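Local coordinates for plasmodium falciparum gamete antigen 27/25 (Plasmodium falciparum, PDB 1N81), which is essential for sexual development of the malaria parasite in its gametocyte stage, although its biochemical role is unknown and it may act as a dimer, at residues A[48-53]-A[77-82]; A[13-18]-A[168-173]. All blocks are in the same frame, centred on the assembly; numbering follows the deposited sequence.

Interaction 1 of 2, residues A[48-53]-A[77-82]; sequences KDRVSI and IVNRIS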
loop_
_atom_site.group_PDB
_atom_site.type_symbol
_atom_site.label_atom_id
_atom_site.label_comp_id
_atom_site.label_asym_id
_atom_site.label_seq_id
_atom_site.Cartn_x
_atom_site.Cartn_y
_atom_site.Cartn_z
ATOM N N LYS A 48 15.806 0.600 8.769
ATOM C CA LYS A 48 15.952 -0.594 7.944
ATOM C C LYS A 48 15.870 -1.911 8.726
ATOM O O LYS A 48 16.336 -2.950 8.267
ATOM C CB LYS A 48 17.271 -0.543 7.155
ATOM C CG LYS A 48 17.211 0.314 5.894
ATOM C CD LYS A 48 18.330 -0.071 4.927
ATOM C CE LYS A 48 18.288 0.780 3.680
ATOM N NZ LYS A 48 16.978 0.664 2.966
ATOM N N ASP A 49 15.281 -1.878 9.915
ATOM C CA ASP A 49 15.148 -3.106 10.719
ATOM C C ASP A 49 14.027 -3.988 10.165
ATOM O O ASP A 49 12.894 -3.943 10.657
ATOM C CB ASP A 49 14.818 -2.736 12.148
ATOM C CG ASP A 49 14.774 -3.933 13.053
ATOM O OD1 ASP A 49 14.891 -5.104 12.576
ATOM O OD2 ASP A 49 14.622 -3.665 14.251
ATOM N N ARG A 50 14.334 -4.789 9.146
ATOM C CA ARG A 50 13.298 -5.624 8.526
ATOM C C ARG A 50 12.625 -6.597 9.490
ATOM O O ARG A 50 11.428 -6.876 9.381
ATOM C CB ARG A 50 13.876 -6.420 7.347
ATOM C CG ARG A 50 14.401 -5.568 6.203
ATOM C CD ARG A 50 15.030 -6.444 5.128
ATOM N NE ARG A 50 14.041 -7.318 4.508
ATOM C CZ ARG A 50 13.107 -6.887 3.670
ATOM N NH1 ARG A 50 13.057 -5.597 3.365
ATOM N NH2 ARG A 50 12.232 -7.741 3.142
ATOM N N VAL A 51 13.388 -7.110 10.443
ATOM C CA VAL A 51 12.825 -8.051 11.398
ATOM C C VAL A 51 11.714 -7.358 12.174
ATOM O O VAL A 51 10.607 -7.871 12.241
ATOM C CB VAL A 51 13.922 -8.623 12.360
ATOM C CG1 VAL A 51 13.299 -9.592 13.355
ATOM C CG2 VAL A 51 15.002 -9.396 11.529
ATOM N N SER A 52 11.980 -6.189 12.740
ATOM C CA SER A 52 10.918 -5.521 13.468
ATOM C C SER A 52 9.737 -5.162 12.570
ATOM O O SER A 52 8.583 -5.392 12.939
ATOM C CB SER A 52 11.426 -4.254 14.147
ATOM O OG SER A 52 12.455 -4.577 15.056
ATOM N N ILE A 53 10.018 -4.614 11.392
ATOM C CA ILE A 53 8.935 -4.220 10.514
ATOM C C ILE A 53 8.064 -5.437 10.212
ATOM O O ILE A 53 6.834 -5.355 10.248
ATOM C CB ILE A 53 9.451 -3.609 9.181
ATOM C CG1 ILE A 53 10.121 -2.250 9.428
ATOM C CG2 ILE A 53 8.258 -3.443 8.182
ATOM C CD1 ILE A 53 10.946 -1.801 8.190
ATOM N N ILE A 77 5.771 -6.515 1.180
ATOM C CA ILE A 77 5.038 -5.584 2.054
ATOM C C ILE A 77 6.095 -4.911 2.926
ATOM O O ILE A 77 6.119 -3.683 3.046
ATOM C CB ILE A 77 3.991 -6.297 2.988
ATOM C CG1 ILE A 77 2.784 -6.745 2.170
ATOM C CG2 ILE A 77 3.491 -5.317 4.086
ATOM C CD1 ILE A 77 1.731 -7.484 3.010
ATOM N N VAL A 78 6.982 -5.721 3.505
ATOM C CA VAL A 78 8.057 -5.208 4.357
ATOM C C VAL A 78 8.934 -4.230 3.568
ATOM O O VAL A 78 9.272 -3.145 4.065
ATOM C CB VAL A 78 8.949 -6.340 4.907
ATOM C CG1 VAL A 78 10.133 -5.731 5.694
ATOM C CG2 VAL A 78 8.126 -7.248 5.826
ATOM N N ASN A 79 9.297 -4.611 2.344
ATOM C CA ASN A 79 10.117 -3.730 1.519
ATOM C C ASN A 79 9.436 -2.389 1.305
ATOM O O ASN A 79 10.041 -1.338 1.529
ATOM C CB ASN A 79 10.407 -4.339 0.138
ATOM C CG ASN A 79 11.319 -5.540 0.206
ATOM O OD1 ASN A 79 12.125 -5.652 1.113
ATOM N ND2 ASN A 79 11.206 -6.440 -0.766
ATOM N N ARG A 80 8.178 -2.428 0.868
ATOM C CA ARG A 80 7.440 -1.188 0.603
ATOM C C ARG A 80 7.355 -0.326 1.857
ATOM O O ARG A 80 7.488 0.894 1.791
ATOM C CB ARG A 80 6.027 -1.486 0.058
ATOM C CG ARG A 80 6.002 -1.863 -1.454
ATOM C CD ARG A 80 4.555 -1.884 -1.954
ATOM N NE ARG A 80 3.747 -2.877 -1.238
ATOM C CZ ARG A 80 3.630 -4.145 -1.610
ATOM N NH1 ARG A 80 4.275 -4.562 -2.698
ATOM N NH2 ARG A 80 2.850 -4.981 -0.921
ATOM N N ILE A 81 7.145 -0.956 3.004
ATOM C CA ILE A 81 7.041 -0.194 4.234
ATOM C C ILE A 81 8.383 0.505 4.522
ATOM O O ILE A 81 8.423 1.711 4.771
ATOM C CB ILE A 81 6.633 -1.106 5.423
ATOM C CG1 ILE A 81 5.128 -1.465 5.339
ATOM C CG2 ILE A 81 6.946 -0.405 6.729
ATOM C CD1 ILE A 81 4.649 -2.529 6.424
ATOM N N SER A 82 9.479 -0.248 4.473
ATOM C CA SER A 82 10.780 0.357 4.728
ATOM C C SER A 82 11.012 1.499 3.734
ATOM O O SER A 82 11.495 2.561 4.111
ATOM C CB SER A 82 11.904 -0.679 4.618
ATOM O OG SER A 82 13.124 -0.072 5.014
#
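The capped first turn of helix 50-63 packs against the middle of helix 71-89, with I53 set over V78, I81 and S82. I53 is the hydrophobic centre of the contact. Its two branches divide the work: I53 CG2, placed anti to the backbone N, lies 3.6 Å from I81 CG2 and also meets V78 CG1. CG1 swings to the other side (chi1 -68°), which carries I53 CD1 to 3.9 Å from S82 CB. A beta-branched chain suits this place because it can fill two directions at once. S82 is small enough for the backbones to come close beside it, and its buried hydroxyl is satisfied by the backbone O of L47, just ahead of the segment 48-53.

Toward the more exposed margin, R50 reaches across the side of V78. Its chain bends at chi3 (64°), turning the guanidinium so that one face lies over V78 CG1, with R50 NH1 3.7 Å from that methyl. The edge of the group meets N79, the two planes being 41° apart. NH1 donates to N79 OD1, but the modelled 2.4 Å between R50 NH1 and N79 OD1 is too short to trust in detail.

Behind this surface, D49 accepts from the backbone of S52, with S52 N 3.1 Å from D49 OD1. The donor approaches from above the carboxylate plane. An aspartate is apt here, since its short acidic chain can satisfy an amide of the first turn. The whole is an N-capped helix start packed through an isoleucine onto a second helix of an all-helical fold.

Interaction 2 of 2, residues A[13-18]-A[168-173]; sequences PRIRKV and QFLIDV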
loop_
_atom_site.group_PDB
_atom_site.type_symbol
_atom_site.label_atom_id
_atom_site.label_comp_id
_atom_site.label_asym_id
_atom_site.label_seq_id
_atom_site.Cartn_x
_atom_site.Cartn_y
_atom_site.Cartn_z
ATOM N N PRO A 13 -12.244 -8.082 -1.201
ATOM C CA PRO A 13 -11.944 -8.050 0.233
ATOM C C PRO A 13 -10.454 -8.286 0.482
ATOM O O PRO A 13 -9.922 -7.835 1.502
ATOM C CB PRO A 13 -12.808 -9.174 0.809
ATOM C CG PRO A 13 -13.993 -9.181 -0.136
ATOM C CD PRO A 13 -13.319 -9.049 -1.489
ATOM N N ARG A 14 -9.787 -8.992 -0.435
ATOM C CA ARG A 14 -8.349 -9.242 -0.281
ATOM C C ARG A 14 -7.546 -7.925 -0.361
ATOM O O ARG A 14 -6.604 -7.720 0.410
ATOM C CB ARG A 14 -7.812 -10.171 -1.365
ATOM C CG ARG A 14 -6.373 -10.501 -1.069
ATOM C CD ARG A 14 -5.704 -11.361 -2.131
ATOM N NE ARG A 14 -4.714 -12.124 -1.415
ATOM C CZ ARG A 14 -3.435 -12.112 -1.690
ATOM N NH1 ARG A 14 -2.987 -11.384 -2.695
ATOM N NH2 ARG A 14 -2.601 -12.780 -0.925
ATOM N N ILE A 15 -7.926 -7.061 -1.294
ATOM C CA ILE A 15 -7.280 -5.755 -1.450
ATOM C C ILE A 15 -7.508 -4.960 -0.160
ATOM O O ILE A 15 -6.579 -4.402 0.428
ATOM C CB ILE A 15 -7.899 -4.988 -2.615
ATOM C CG1 ILE A 15 -7.433 -5.606 -3.940
ATOM C CG2 ILE A 15 -7.510 -3.515 -2.550
ATOM C CD1 ILE A 15 -5.978 -5.302 -4.267
ATOM N N ARG A 16 -8.755 -4.956 0.296
ATOM C CA ARG A 16 -9.130 -4.224 1.509
ATOM C C ARG A 16 -8.321 -4.675 2.723
ATOM O O ARG A 16 -7.799 -3.836 3.467
ATOM C CB ARG A 16 -10.644 -4.392 1.739
ATOM C CG ARG A 16 -11.248 -3.747 2.970
ATOM C CD ARG A 16 -12.783 -3.861 2.871
ATOM N NE ARG A 16 -13.500 -3.188 3.958
ATOM C CZ ARG A 16 -14.779 -2.821 3.900
ATOM N NH1 ARG A 16 -15.492 -3.058 2.805
ATOM N NH2 ARG A 16 -15.345 -2.214 4.936
ATOM N N LYS A 17 -8.210 -5.992 2.929
ATOM C CA LYS A 17 -7.446 -6.495 4.069
ATOM C C LYS A 17 -5.926 -6.344 3.949
ATOM O O LYS A 17 -5.266 -5.896 4.898
ATOM C CB LYS A 17 -7.780 -7.965 4.359
ATOM C CG LYS A 17 -9.215 -8.159 4.881
ATOM C CD LYS A 17 -9.595 -9.621 4.942
ATOM C CE LYS A 17 -11.042 -9.816 5.356
ATOM N NZ LYS A 17 -11.432 -11.245 5.189
ATOM N N VAL A 18 -5.356 -6.716 2.809
ATOM C CA VAL A 18 -3.909 -6.603 2.690
ATOM C C VAL A 18 -3.545 -5.104 2.738
ATOM O O VAL A 18 -2.551 -4.712 3.347
ATOM C CB VAL A 18 -3.383 -7.266 1.387
ATOM C CG1 VAL A 18 -1.844 -7.246 1.376
ATOM C CG2 VAL A 18 -3.846 -8.707 1.330
ATOM N N GLN A 168 3.450 -2.289 -8.030
ATOM C CA GLN A 168 3.986 -3.490 -7.393
ATOM C C GLN A 168 2.971 -4.150 -6.499
ATOM O O GLN A 168 2.807 -5.371 -6.528
ATOM C CB GLN A 168 5.223 -3.198 -6.542
ATOM C CG GLN A 168 5.796 -4.494 -5.990
ATOM C CD GLN A 168 6.951 -4.280 -5.080
ATOM O OE1 GLN A 168 6.788 -3.879 -3.931
ATOM N NE2 GLN A 168 8.151 -4.526 -5.592
ATOM N N PHE A 169 2.306 -3.343 -5.676
ATOM C CA PHE A 169 1.297 -3.859 -4.762
ATOM C C PHE A 169 0.180 -4.602 -5.531
ATOM O O PHE A 169 -0.236 -5.687 -5.149
ATOM C CB PHE A 169 0.679 -2.703 -3.952
ATOM C CG PHE A 169 -0.399 -3.145 -2.987
ATOM C CD1 PHE A 169 -0.125 -3.257 -1.620
ATOM C CD2 PHE A 169 -1.682 -3.444 -3.448
ATOM C CE1 PHE A 169 -1.116 -3.664 -0.701
ATOM C CE2 PHE A 169 -2.684 -3.853 -2.554
ATOM C CZ PHE A 169 -2.394 -3.963 -1.165
ATOM N N LEU A 170 -0.324 -4.006 -6.599
ATOM C CA LEU A 170 -1.397 -4.639 -7.351
ATOM C C LEU A 170 -0.959 -6.010 -7.921
ATOM O O LEU A 170 -1.642 -7.021 -7.742
ATOM C CB LEU A 170 -1.854 -3.694 -8.466
ATOM C CG LEU A 170 -2.594 -2.474 -7.893
ATOM C CD1 LEU A 170 -2.719 -1.425 -8.945
ATOM C CD2 LEU A 170 -3.961 -2.858 -7.369
ATOM N N ILE A 171 0.192 -6.051 -8.578
ATOM C CA ILE A 171 0.671 -7.312 -9.143
ATOM C C ILE A 171 0.791 -8.388 -8.065
ATOM O O ILE A 171 0.357 -9.501 -8.256
ATOM C CB ILE A 171 2.024 -7.106 -9.873
ATOM C CG1 ILE A 171 1.791 -6.267 -11.127
ATOM C CG2 ILE A 171 2.614 -8.468 -10.278
ATOM C CD1 ILE A 171 3.051 -5.647 -11.703
ATOM N N ASP A 172 1.352 -8.035 -6.916
ATOM C CA ASP A 172 1.506 -8.964 -5.815
ATOM C C ASP A 172 0.236 -9.387 -5.133
ATOM O O ASP A 172 0.136 -10.515 -4.664
ATOM C CB ASP A 172 2.346 -8.364 -4.687
ATOM C CG ASP A 172 3.783 -8.344 -5.002
ATOM O OD1 ASP A 172 4.143 -8.894 -6.065
ATOM O OD2 ASP A 172 4.543 -7.792 -4.190
ATOM N N VAL A 173 -0.731 -8.483 -5.050
ATOM C CA VAL A 173 -1.917 -8.784 -4.265
ATOM C C VAL A 173 -3.214 -9.172 -4.948
ATOM O O VAL A 173 -3.919 -10.040 -4.453
ATOM C CB VAL A 173 -2.160 -7.596 -3.269
ATOM C CG1 VAL A 173 -3.359 -7.879 -2.366
ATOM C CG2 VAL A 173 -0.868 -7.365 -2.429
HETATM O O HOH W 1 -1.399 -12.753 -4.136
#
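V18 and V173 reach toward each other tip to tip, with V18 CB 3.8 Å from V173 CG1, in the buried part of the contact. V173 also sets CG2 over the centre of the F169 ring in its own helix, 3.8 Å above the plane. I15 comes in at the edge of that ring, I15 CD1 standing 4.0 Å from F169 CE2. I15 CD1 also faces V173 CG1, at 4.1 Å. Flat ring and branched chains thus pack together through carbon contacts.

Here segments 13-18 and 168-173 run at 123° between their N-to-C directions, joining near-terminal helices of an all-helical fold. S117 of helix 96-122 touches both I15 and L170.

The other side is polar and hydrated. With CG anti to the backbone N (chi1 -174°) and the chain extended from CG to NE, R14 spans the gap to the last turn of helix 156-173. A long cationic chain suits a place where backbone carbonyls gather, and its charge is probably favourable there. NH1 donates to V173 O, though the 2.4 Å modelled between R14 NH1 and V173 O is doubtfully short. A water donates to D172 O at 2.8 Å and takes a weak hydrogen bond from R14 NH1, while R14 NH2 is hydrogen-bonded to L68 O.

In the fold
The centres of the two contacts lie about 17 Å apart, yet helix 71-89 connects them: one side of segment 77-82 serves interaction 1, while I77 and R80 turn to interaction 2. I77 CD1 packs 3.9 Å from V18 CG1, so an apolar side chain of helix 71-89 meets interaction 2 directly. R80 adds a polar bridge, with R80 NH1 2.9 Å from Q168 OE1 in a probable hydrogen bond, and its NE pairs with E22 of helix 13-35. R80 NH2 also packs 3.5 Å from F169 CD1. In sequence, interaction 1 is the local one, pairing consecutive helices, and falls wholly between the two segments that interaction 2 brings together.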